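Local coordinates for small S protein (Podospora anserina, PDB 2WVO) that mediates heterokaryon incompatibility, triggering a lethal reaction when it meets the [het-s] prion form and restraining its own C-terminal prion domain through this globular domain, at residues H181-E187 / A210-A214; N19-C24 / L142-T146. One frame throughout, in Å; residues are numbered along the deposited sequence.

In the fold
From the N terminus, the chain passes helix 3-9 and reaches helix 14-23, whose end forms one half of interaction 2. It then runs through strand 28-30 and helices 38-59, 75-104 and 120-136 before residues 142-146 return to that helix end, closing a loop of 117 residues. Interaction 1 opens later, on helix 177-187, and closes after helix 194-204 with only 22 residues between its segments. The two loops therefore follow in series, neither nested nor crossed. Interactions 1 and 2 lie on opposite sides of the chain's centre, their centres 25 Å apart. Helix 38-59 is common ground, touched by side chains from both helices of interaction 1 and by Cys21 and Val22 in segment 19-24 of interaction 2.

Interaction 1. Residues H181-E187 / A210-A214; sequences HKLAENE and AMSDA
A first torsion of -154° sets the His181 imidazole beside its own carbonyl carbon and brings the ring's edge against Ala210 of helix 209-218: CD2 of His181 lies 3.6 Å from CB of Ala210. Met211 also has CG roughly opposite its backbone N (chi1 -178°), and a bend at chi3 brings its CE to within 3.7 Å of Glu187 OE1, the two side chains crossing at about a right angle. Between these flanks the helices touch through alanines. Ala184 CB packs against Ala210 CB at 3.7 Å, and one turn further along Ala214 CB rests over the backbone, 4.1 Å from Ala184 O. Such small side chains let the axes of the two short segments approach to 8.7 Å, at a crossing angle of -54°. Asp213 places its CB at the imidazole edge, and its OD2 stays 4.2 Å from His181 NE2, with ring and carboxylate planes steeply inclined to each other. Glu187 OE2 in turn forms salt bridges with Arg54 of helix 38-59 and Arg136 of helix 120-136, fixing the carboxylate that Met211 touches. Helices 177-187 and 209-218 are thus joined here by van der Waals contact. His181 NE2 is buried by the contact without a partner in the model, and the nearby Asp213 carboxylate would probably raise the proton affinity of the imidazole.

Interaction 2. Residues N19-C24 / L142-T146; sequences NNCVAC and LAKKT
Asn19 meets Leu142 through its backbone, the carbonyl O of Asn19 lying 3.4 Å from Leu142 CD2, while the same oxygen accepts the helical bond from Ala23 N. The next residue, Asn20, supplies the polar link. Its OD1 accepts a hydrogen bond of 2.9 Å from Lys145 NZ, which arrives in the carbonyl plane on a lone pair, at a C=O...N angle of 142°. On the other side of the amide, ND2 bonds to the carbonyl of Gly16 one turn earlier in the helix, so both ends of the amide are held and its rotation is fixed. Leu142 CG also approaches OD1, at 3.9 Å. Ala23 then points its methyl at the incoming chain, where CB lies 3.8 Å from Leu142 CD2, and its carbonyl O faces Lys145 CD. At Cys24, SG is 4.0 Å from Lys145 CE. The lysine reaches this far by bending at chi2 and again at chi4 (54°), which turns NZ back to Asn20 after the methylenes have passed the last helical turn; Ile7 of helix 3-9 touches the same side chain. The arrangement ties the end of helix 14-23 to the extended connection entering strand 148-150, which pairs in parallel with strand 28-30 in the largely helical HeLo domain.

Interaction 1. Residues H181-E187 / A210-A214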
loop_
_atom_site.group_PDB
_atom_site.type_symbol
_atom_site.label_atom_id
_atom_site.label_comp_id
_atom_site.label_asym_id
_atom_site.label_seq_id
_atom_site.Cartn_x
_atom_site.Cartn_y
_atom_site.Cartn_z
ATOM N N HIS A 181 -17.353 -20.916 -5.822
ATOM C CA HIS A 181 -16.728 -21.941 -6.659
ATOM C C HIS A 181 -17.604 -22.332 -7.853
ATOM O O HIS A 181 -17.093 -22.544 -8.956
ATOM C CB HIS A 181 -16.268 -23.167 -5.858
ATOM C CG HIS A 181 -15.137 -23.907 -6.509
ATOM N ND1 HIS A 181 -15.168 -25.266 -6.749
ATOM C CD2 HIS A 181 -13.954 -23.464 -7.003
ATOM C CE1 HIS A 181 -14.044 -25.630 -7.347
ATOM N NE2 HIS A 181 -13.294 -24.554 -7.518
ATOM N N LYS A 182 -18.917 -22.405 -7.624
ATOM C CA LYS A 182 -19.895 -22.649 -8.693
ATOM C C LYS A 182 -19.903 -21.511 -9.721
ATOM O O LYS A 182 -19.988 -21.752 -10.930
ATOM C CB LYS A 182 -21.291 -22.900 -8.095
ATOM C CG LYS A 182 -22.486 -22.257 -8.822
ATOM C CD LYS A 182 -22.932 -20.973 -8.110
ATOM C CE LYS A 182 -24.449 -20.736 -8.209
ATOM N NZ LYS A 182 -24.821 -19.652 -9.177
ATOM N N LEU A 183 -19.807 -20.278 -9.219
ATOM C CA LEU A 183 -19.770 -19.083 -10.047
ATOM C C LEU A 183 -18.540 -19.092 -10.949
ATOM O O LEU A 183 -18.641 -18.786 -12.137
ATOM C CB LEU A 183 -19.781 -17.838 -9.161
ATOM C CG LEU A 183 -21.004 -16.920 -9.019
ATOM C CD1 LEU A 183 -22.292 -17.540 -9.490
ATOM C CD2 LEU A 183 -21.118 -16.423 -7.597
ATOM N N ALA A 184 -17.393 -19.463 -10.376
ATOM C CA ALA A 184 -16.141 -19.617 -11.125
ATOM C C ALA A 184 -16.263 -20.649 -12.249
ATOM O O ALA A 184 -15.713 -20.453 -13.332
ATOM C CB ALA A 184 -14.998 -19.979 -10.185
ATOM N N GLU A 185 -16.985 -21.739 -11.977
ATOM C CA GLU A 185 -17.294 -22.765 -12.974
ATOM C C GLU A 185 -18.164 -22.222 -14.113
ATOM O O GLU A 185 -17.902 -22.504 -15.282
ATOM C CB GLU A 185 -17.980 -23.971 -12.314
ATOM C CG GLU A 185 -17.052 -24.875 -11.501
ATOM C CD GLU A 185 -17.786 -26.027 -10.818
ATOM O OE1 GLU A 185 -17.680 -27.178 -11.304
ATOM O OE2 GLU A 185 -18.471 -25.784 -9.797
ATOM N N ASN A 186 -19.194 -21.450 -13.765
ATOM C CA ASN A 186 -20.084 -20.820 -14.751
ATOM C C ASN A 186 -19.401 -19.771 -15.633
ATOM O O ASN A 186 -19.744 -19.633 -16.808
ATOM C CB ASN A 186 -21.303 -20.186 -14.064
ATOM C CG ASN A 186 -22.141 -21.191 -13.310
ATOM O OD1 ASN A 186 -22.295 -22.344 -13.732
ATOM N ND2 ASN A 186 -22.708 -20.758 -12.186
ATOM N N GLU A 187 -18.449 -19.033 -15.055
ATOM C CA GLU A 187 -17.679 -18.004 -15.768
ATOM C C GLU A 187 -16.935 -18.543 -16.986
ATOM O O GLU A 187 -16.712 -17.817 -17.960
ATOM C CB GLU A 187 -16.651 -17.359 -14.832
ATOM C CG GLU A 187 -17.239 -16.404 -13.809
ATOM C CD GLU A 187 -16.280 -16.072 -12.678
ATOM O OE1 GLU A 187 -15.056 -16.335 -12.808
ATOM O OE2 GLU A 187 -16.757 -15.547 -11.652
ATOM N N ALA A 210 -9.950 -20.515 -7.637
ATOM C CA ALA A 210 -11.213 -21.026 -8.180
ATOM C C ALA A 210 -11.270 -21.014 -9.711
ATOM O O ALA A 210 -11.774 -21.957 -10.312
ATOM C CB ALA A 210 -12.411 -20.272 -7.587
ATOM N N MET A 211 -10.762 -19.958 -10.340
ATOM C CA MET A 211 -10.700 -19.914 -11.802
ATOM C C MET A 211 -9.645 -20.883 -12.333
ATOM O O MET A 211 -9.841 -21.522 -13.373
ATOM C CB MET A 211 -10.408 -18.501 -12.301
ATOM C CG MET A 211 -10.380 -18.364 -13.825
ATOM S SD MET A 211 -10.025 -16.687 -14.391
ATOM C CE MET A 211 -11.520 -15.845 -13.840
ATOM N N SER A 212 -8.529 -20.975 -11.613
ATOM C CA SER A 212 -7.423 -21.860 -11.972
ATOM C C SER A 212 -7.846 -23.337 -11.929
ATOM O O SER A 212 -7.510 -24.108 -12.829
ATOM C CB SER A 212 -6.231 -21.602 -11.048
ATOM O OG SER A 212 -5.077 -22.276 -11.504
ATOM N N ASP A 213 -8.591 -23.714 -10.889
ATOM C CA ASP A 213 -9.127 -25.072 -10.743
ATOM C C ASP A 213 -10.153 -25.411 -11.822
ATOM O O ASP A 213 -10.092 -26.481 -12.418
ATOM C CB ASP A 213 -9.739 -25.269 -9.355
ATOM C CG ASP A 213 -8.705 -25.223 -8.243
ATOM O OD1 ASP A 213 -7.505 -25.409 -8.525
ATOM O OD2 ASP A 213 -9.099 -24.996 -7.079
ATOM N N ALA A 214 -11.082 -24.491 -12.077
ATOM C CA ALA A 214 -12.076 -24.669 -13.137
ATOM C C ALA A 214 -11.443 -24.825 -14.522
ATOM O O ALA A 214 -11.944 -25.580 -15.354
ATOM C CB ALA A 214 -13.074 -23.525 -13.136
#

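Interaction 2. Residues N19-C24 / L142-T146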
loop_
_atom_site.group_PDB
_atom_site.type_symbol
_atom_site.label_atom_id
_atom_site.label_comp_id
_atom_site.label_asym_id
_atom_site.label_seq_id
_atom_site.Cartn_x
_atom_site.Cartn_y
_atom_site.Cartn_z
ATOM N N ASN A 19 -18.884 -0.884 -5.938
ATOM C CA ASN A 19 -19.146 -0.561 -7.333
ATOM C C ASN A 19 -18.135 0.421 -7.910
ATOM O O ASN A 19 -17.774 0.331 -9.085
ATOM C CB ASN A 19 -20.573 -0.020 -7.514
ATOM C CG ASN A 19 -21.636 -1.093 -7.340
ATOM O OD1 ASN A 19 -21.396 -2.294 -7.548
ATOM N ND2 ASN A 19 -22.821 -0.662 -6.978
ATOM N N ASN A 20 -17.687 1.359 -7.086
ATOM C CA ASN A 20 -16.543 2.196 -7.441
ATOM C C ASN A 20 -15.211 1.442 -7.585
ATOM O O ASN A 20 -14.471 1.717 -8.508
ATOM C CB ASN A 20 -16.420 3.364 -6.469
ATOM C CG ASN A 20 -17.373 4.493 -6.808
ATOM O OD1 ASN A 20 -17.134 5.268 -7.756
ATOM N ND2 ASN A 20 -18.464 4.601 -6.040
ATOM N N CYS A 21 -14.915 0.505 -6.683
ATOM C CA CYS A 21 -13.760 -0.407 -6.815
ATOM C C CYS A 21 -13.679 -1.111 -8.171
ATOM O O CYS A 21 -12.629 -1.149 -8.814
ATOM C CB CYS A 21 -13.801 -1.495 -5.737
ATOM S SG CYS A 21 -13.330 -0.959 -4.116
ATOM N N VAL A 22 -14.796 -1.689 -8.581
ATOM C CA VAL A 22 -14.873 -2.424 -9.838
ATOM C C VAL A 22 -14.654 -1.486 -11.033
ATOM O O VAL A 22 -13.917 -1.813 -11.965
ATOM C CB VAL A 22 -16.224 -3.199 -9.957
ATOM C CG1 VAL A 22 -16.351 -3.865 -11.329
ATOM C CG2 VAL A 22 -16.344 -4.244 -8.843
ATOM N N ALA A 23 -15.272 -0.315 -10.982
ATOM C CA ALA A 23 -15.187 0.651 -12.067
ATOM C C ALA A 23 -13.775 1.250 -12.224
ATOM O O ALA A 23 -13.414 1.700 -13.310
ATOM C CB ALA A 23 -16.239 1.749 -11.878
ATOM N N CYS A 24 -12.994 1.244 -11.142
ATOM C CA CYS A 24 -11.587 1.672 -11.148
ATOM C C CYS A 24 -10.702 0.934 -12.158
ATOM O O CYS A 24 -9.688 1.476 -12.612
ATOM C CB CYS A 24 -10.971 1.502 -9.762
ATOM S SG CYS A 24 -11.317 2.830 -8.618
ATOM N N LEU A 142 -22.751 5.791 -11.653
ATOM C CA LEU A 142 -21.389 6.290 -11.442
ATOM C C LEU A 142 -20.888 7.238 -12.532
ATOM O O LEU A 142 -20.999 6.949 -13.730
ATOM C CB LEU A 142 -20.413 5.113 -11.285
ATOM C CG LEU A 142 -20.228 4.361 -9.955
ATOM C CD1 LEU A 142 -21.531 3.949 -9.289
ATOM C CD2 LEU A 142 -19.354 3.137 -10.174
ATOM N N ALA A 143 -20.347 8.374 -12.092
ATOM C CA ALA A 143 -19.676 9.324 -12.971
ATOM C C ALA A 143 -18.436 8.675 -13.592
ATOM O O ALA A 143 -17.807 7.804 -12.979
ATOM C CB ALA A 143 -19.289 10.578 -12.190
ATOM N N LYS A 144 -18.096 9.094 -14.807
ATOM C CA LYS A 144 -16.949 8.538 -15.524
ATOM C C LYS A 144 -15.626 8.884 -14.829
ATOM O O LYS A 144 -15.466 9.971 -14.259
ATOM C CB LYS A 144 -16.938 9.025 -16.977
ATOM C CG LYS A 144 -16.061 8.200 -17.914
ATOM C CD LYS A 144 -16.264 8.615 -19.363
ATOM C CE LYS A 144 -15.293 7.905 -20.295
ATOM N NZ LYS A 144 -15.617 8.186 -21.729
ATOM N N LYS A 145 -14.694 7.938 -14.868
ATOM C CA LYS A 145 -13.363 8.128 -14.296
ATOM C C LYS A 145 -12.361 8.439 -15.410
ATOM O O LYS A 145 -12.643 8.211 -16.593
ATOM C CB LYS A 145 -12.952 6.882 -13.512
ATOM C CG LYS A 145 -13.723 6.697 -12.219
ATOM C CD LYS A 145 -14.012 5.232 -11.936
ATOM C CE LYS A 145 -14.187 4.961 -10.446
ATOM N NZ LYS A 145 -15.196 5.823 -9.774
ATOM N N THR A 146 -11.197 8.962 -15.037
ATOM C CA THR A 146 -10.189 9.362 -16.023
ATOM C C THR A 146 -9.069 8.315 -16.197
ATOM O O THR A 146 -8.644 7.662 -15.235
ATOM C CB THR A 146 -9.595 10.762 -15.711
ATOM O OG1 THR A 146 -8.781 10.684 -14.538
ATOM C CG2 THR A 146 -10.709 11.786 -15.471
#